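PDB 1Y0K: hypothetical protein PA4535 from Pseudomonas aeruginosa, which is of unknown function but belongs to a family of putative endonucleases assigned to the PD-(D/E)XK nuclease superfamily. Local coordinates for residues Pro44-Phe50 with Val60-Gly64; Gly64-Phe70 with Leu139-Ala143. All blocks are in the same frame, centred on the assembly; numbering follows the deposited sequence.

Overall arrangement
After helices 3-23 and 26-40 the chain enters contact 1, where residues 44-50 fold against 60-64. This short-range contact closes the short loop that leads from edge strand 50-51 to strand 60-62. Strand 60-62 then turns back through Gly64, shared by both contacts, into strand 65-73, with Val60 O close to Phe67 N in a probable backbone hydrogen bond. Contact 2 opens here and closes a much longer excursion, through the unmodelled residues 76-104 and helices 111-116 and 119-132, when strand 140-146 comes to lie parallel to 65-73. The two contacts follow in series, neither nested nor crossed, and join one edge of the mixed sheet to its centre.

Contact 1 of 2, residues Pro44-Phe50 with Val60-Gly64; sequences PYRQEDF and VLFKG
Apolar contact centres on Phe62, whose ring is touched by the side chains of three residues of 44-50, with Pro44 O at its edge. Tyr45 CB lies 3.6 Å from Phe62 CE1, and Asp49 CB reaches the edge of the ring near its plane. Phe50 comes alongside in a slid-apart pair, the two ring planes 24° apart and the centroids 5.3 Å from each other, so that they barely overlap; their closest approach is Phe50 CE2 to Phe62 CD1. The Phe62 ring gets there with CG anti to its backbone N (chi1 171°), and Lys63 CG sits over the centre of one face. At the edge of the Phe50 ring, Val60 CG1 is 3.9 Å from CD2.

Strand 60-62 is the first arm of a beta-hairpin with strand 65-73, and its other side receives the short strand 50-51 through backbone bonding of Leu61 with Ala51. Just before that pairing, Phe50 CA makes a CA-H...O contact with Leu61 O at 3.4 Å.

Polar contact is largely water-mediated. The extended Lys63 chain carries NZ to a long salt bridge with Asp49 OD2 (3.9 Å); one water links these same two atoms, and a second joins NZ to Pro44 O. A third connects Asp49 O with Lys63 N. Asp49 OD2 also accepts a nearly straight bond from Arg46 N (2.8 Å), which comes from above the carboxylate plane and ties the aspartate to its own loop.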
# COMPACT_ATOMS: atom_id res chain seq x y z
N PRO A 44 7.59 -15.50 -0.46
CA PRO A 44 7.21 -16.52 0.53
C PRO A 44 7.29 -16.04 1.97
O PRO A 44 8.16 -15.24 2.33
CB PRO A 44 8.22 -17.65 0.30
CG PRO A 44 9.34 -17.02 -0.47
CD PRO A 44 8.78 -15.88 -1.24
N TYR A 45 6.38 -16.53 2.81
CA TYR A 45 6.40 -16.20 4.22
C TYR A 45 5.79 -17.32 5.05
O TYR A 45 4.99 -18.12 4.54
CB TYR A 45 5.66 -14.88 4.49
CG TYR A 45 4.18 -14.88 4.15
CD1 TYR A 45 3.23 -15.30 5.09
CD2 TYR A 45 3.72 -14.44 2.90
CE1 TYR A 45 1.88 -15.29 4.80
CE2 TYR A 45 2.36 -14.44 2.60
CZ TYR A 45 1.45 -14.86 3.55
OH TYR A 45 0.10 -14.85 3.28
N ARG A 46 6.19 -17.39 6.31
CA ARG A 46 5.51 -18.22 7.28
C ARG A 46 4.87 -17.27 8.28
O ARG A 46 5.32 -16.13 8.41
CB ARG A 46 6.49 -19.17 7.96
CG ARG A 46 7.25 -20.09 7.01
CD ARG A 46 8.04 -21.15 7.77
NE ARG A 46 7.18 -21.94 8.65
CZ ARG A 46 6.52 -23.04 8.29
NH1 ARG A 46 6.63 -23.51 7.05
NH2 ARG A 46 5.76 -23.67 9.17
N GLN A 47 3.84 -17.73 8.98
CA GLN A 47 3.10 -16.86 9.89
C GLN A 47 3.99 -16.25 10.97
O GLN A 47 3.80 -15.10 11.37
CB GLN A 47 1.94 -17.61 10.53
CG GLN A 47 0.80 -16.71 10.96
CD GLN A 47 0.14 -16.01 9.77
OE1 GLN A 47 -0.12 -16.63 8.73
NE2 GLN A 47 -0.11 -14.72 9.92
N GLU A 48 4.96 -17.04 11.44
CA GLU A 48 5.92 -16.63 12.47
C GLU A 48 6.85 -15.50 12.02
O GLU A 48 7.50 -14.86 12.86
CB GLU A 48 6.75 -17.84 12.92
CG GLU A 48 7.32 -18.66 11.77
CD GLU A 48 6.45 -19.86 11.37
OE1 GLU A 48 5.19 -19.79 11.40
OE2 GLU A 48 7.04 -20.90 10.99
N ASP A 49 6.93 -15.24 10.72
CA ASP A 49 7.78 -14.18 10.19
C ASP A 49 7.34 -12.76 10.53
O ASP A 49 8.13 -11.83 10.43
CB ASP A 49 7.95 -14.29 8.68
CG ASP A 49 8.67 -15.56 8.25
OD1 ASP A 49 9.48 -16.10 9.03
OD2 ASP A 49 8.43 -16.00 7.10
N PHE A 50 6.07 -12.57 10.90
CA PHE A 50 5.56 -11.24 11.25
C PHE A 50 5.67 -10.99 12.74
O PHE A 50 5.34 -11.87 13.55
CB PHE A 50 4.11 -11.09 10.79
CG PHE A 50 3.90 -11.39 9.35
CD1 PHE A 50 3.46 -12.64 8.94
CD2 PHE A 50 4.20 -10.43 8.38
CE1 PHE A 50 3.29 -12.93 7.60
CE2 PHE A 50 4.03 -10.71 7.04
CZ PHE A 50 3.57 -11.96 6.65
N VAL A 60 4.65 -3.43 11.50
CA VAL A 60 4.87 -4.85 11.26
C VAL A 60 6.29 -5.08 10.77
O VAL A 60 6.71 -4.51 9.76
CB VAL A 60 3.86 -5.42 10.22
CG1 VAL A 60 4.16 -6.88 9.91
CG2 VAL A 60 2.42 -5.25 10.72
N LEU A 61 7.03 -5.92 11.49
CA LEU A 61 8.36 -6.35 11.06
C LEU A 61 8.27 -7.62 10.24
O LEU A 61 7.56 -8.55 10.60
CB LEU A 61 9.29 -6.58 12.26
CG LEU A 61 9.39 -5.46 13.32
CD1 LEU A 61 10.22 -5.91 14.52
CD2 LEU A 61 10.00 -4.20 12.72
N PHE A 62 8.99 -7.65 9.12
CA PHE A 62 9.09 -8.87 8.31
C PHE A 62 10.43 -8.90 7.61
O PHE A 62 10.70 -8.07 6.74
CB PHE A 62 7.96 -8.92 7.26
CG PHE A 62 8.12 -10.03 6.26
CD1 PHE A 62 7.76 -11.33 6.59
CD2 PHE A 62 8.63 -9.78 4.99
CE1 PHE A 62 7.93 -12.38 5.67
CE2 PHE A 62 8.78 -10.82 4.06
CZ PHE A 62 8.44 -12.12 4.40
N LYS A 63 11.27 -9.86 7.99
CA LYS A 63 12.57 -10.09 7.33
C LYS A 63 13.34 -8.82 6.93
O LYS A 63 13.72 -8.62 5.75
CB LYS A 63 12.39 -11.00 6.11
CG LYS A 63 11.78 -12.35 6.44
CD LYS A 63 11.67 -13.23 5.20
CE LYS A 63 11.10 -14.59 5.58
NZ LYS A 63 11.31 -15.63 4.53
N GLY A 64 13.57 -7.96 7.90
CA GLY A 64 14.34 -6.76 7.67
C GLY A 64 13.50 -5.55 7.29
O GLY A 64 13.96 -4.41 7.44
O HOH W 1 10.62 -14.69 2.11
O HOH W 2 10.77 -11.81 9.88
O HOH W 3 9.96 -17.69 5.77

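Contact 2 of 2, residues Gly64-Phe70 with Leu139-Ala143; sequences GAGFEVF and LDLLA
Asp140 OD2 is gripped by two donors: Gly66 N donates to its anti lone pair at 2.8 Å, and Arg170 adds a salt bridge. The other oxygen, OD1, is hydrogen-bonded to Ser171, so both carboxylate oxygens of this buried side chain are satisfied and its rotation is fixed. With CG beside the backbone N (chi1 -56°), the carboxylate leans back toward Gly66, extending the ladder by a side-chain bond where the backbone pairing begins.

From there the ladder runs in parallel register. Asp140 N donates to Gly66 O, Glu68 N to Asp140 O, Leu142 N to Glu68 O and Phe70 N to Leu142 O at 3.0 Å. These are neighbouring central strands of the sheet, joined by a beta-alpha-beta crossover whose helix 119-132 packs on Phe70 and Leu141. Asp59 and Glu68, nine residues apart, with Lys125 paired to Glu68 OE2, are consistent with a PD-(D/E)XK-type acidic site in which the lysine comes from another element; a catalytic role is not established.

On the face that carries Phe67, Asp140, Val69 and Leu142, toward helix 26-40, the Phe67 ring is sandwiched between Ala65 CB and Leu142 CD2, the latter 4.2 Å above its plane. On the face of Glu68, Leu141, Phe70 and Ala143, Ala143 CB rests over the Phe70 ring in a CH-pi contact, 3.8 Å from the centroid and 3.4 Å from Phe70 CZ. Leu141 CD1 wedges between Phe70 CE2 (3.8 Å) and Glu68 CG (3.6 Å); the Glu68 and Leu141 side chains run side by side, while the Phe70 side chain crosses that of Leu141 at about a right angle.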
# COMPACT_ATOMS: atom_id res chain seq x y z
N GLY A 64 13.57 -7.96 7.90
CA GLY A 64 14.34 -6.76 7.67
C GLY A 64 13.50 -5.55 7.29
O GLY A 64 13.96 -4.41 7.44
N ALA A 65 12.29 -5.79 6.78
CA ALA A 65 11.34 -4.70 6.50
C ALA A 65 10.72 -4.18 7.78
O ALA A 65 10.46 -4.94 8.71
CB ALA A 65 10.25 -5.15 5.51
N GLY A 66 10.49 -2.87 7.82
CA GLY A 66 9.78 -2.24 8.93
C GLY A 66 8.55 -1.60 8.31
O GLY A 66 8.56 -0.42 7.95
N PHE A 67 7.49 -2.38 8.17
CA PHE A 67 6.32 -1.89 7.44
C PHE A 67 5.49 -0.96 8.30
O PHE A 67 4.95 -1.35 9.34
CB PHE A 67 5.44 -3.05 6.97
CG PHE A 67 5.97 -3.79 5.76
CD1 PHE A 67 6.28 -3.10 4.58
CD2 PHE A 67 6.11 -5.16 5.80
CE1 PHE A 67 6.76 -3.79 3.46
CE2 PHE A 67 6.57 -5.86 4.68
CZ PHE A 67 6.90 -5.17 3.51
N GLU A 68 5.39 0.29 7.83
CA GLU A 68 4.55 1.31 8.43
C GLU A 68 3.29 1.38 7.57
O GLU A 68 3.32 1.88 6.44
CB GLU A 68 5.32 2.64 8.44
CG GLU A 68 4.52 3.89 8.80
CD GLU A 68 4.24 4.01 10.27
OE1 GLU A 68 4.52 3.05 11.04
OE2 GLU A 68 3.74 5.10 10.66
N VAL A 69 2.21 0.84 8.10
CA VAL A 69 1.01 0.57 7.29
C VAL A 69 -0.03 1.67 7.47
O VAL A 69 -0.36 2.06 8.60
CB VAL A 69 0.41 -0.80 7.67
CG1 VAL A 69 -0.91 -1.05 6.94
CG2 VAL A 69 1.44 -1.91 7.34
N PHE A 70 -0.54 2.20 6.36
CA PHE A 70 -1.63 3.17 6.46
C PHE A 70 -2.69 2.92 5.40
O PHE A 70 -2.45 2.23 4.41
CB PHE A 70 -1.10 4.61 6.44
CG PHE A 70 -0.48 5.03 5.13
CD1 PHE A 70 -1.17 5.90 4.28
CD2 PHE A 70 0.81 4.61 4.78
CE1 PHE A 70 -0.59 6.33 3.07
CE2 PHE A 70 1.40 5.02 3.56
CZ PHE A 70 0.70 5.88 2.71
N LEU A 139 12.09 3.24 7.71
CA LEU A 139 10.68 2.86 7.57
C LEU A 139 10.31 2.54 6.13
O LEU A 139 10.64 3.29 5.20
CB LEU A 139 9.76 3.98 8.11
CG LEU A 139 9.92 4.37 9.59
CD1 LEU A 139 8.93 5.48 9.96
CD2 LEU A 139 9.75 3.17 10.53
N ASP A 140 9.63 1.42 5.96
CA ASP A 140 9.09 0.99 4.68
C ASP A 140 7.58 1.24 4.66
O ASP A 140 6.81 0.48 5.26
CB ASP A 140 9.39 -0.49 4.48
CG ASP A 140 10.88 -0.79 4.59
OD1 ASP A 140 11.66 -0.18 3.82
OD2 ASP A 140 11.27 -1.63 5.44
N LEU A 141 7.17 2.32 4.02
CA LEU A 141 5.76 2.70 4.04
C LEU A 141 4.96 1.79 3.11
O LEU A 141 5.41 1.47 2.01
CB LEU A 141 5.59 4.17 3.64
CG LEU A 141 5.82 5.22 4.75
CD1 LEU A 141 4.57 5.43 5.53
CD2 LEU A 141 6.98 4.88 5.71
N LEU A 142 3.78 1.39 3.57
CA LEU A 142 2.90 0.50 2.82
C LEU A 142 1.46 0.98 2.93
O LEU A 142 0.86 0.92 4.01
CB LEU A 142 3.02 -0.94 3.32
CG LEU A 142 2.15 -2.00 2.62
CD1 LEU A 142 2.46 -2.06 1.11
CD2 LEU A 142 2.35 -3.37 3.28
N ALA A 143 0.93 1.50 1.82
CA ALA A 143 -0.44 2.03 1.79
C ALA A 143 -1.38 0.96 1.29
O ALA A 143 -1.12 0.38 0.22
CB ALA A 143 -0.52 3.25 0.86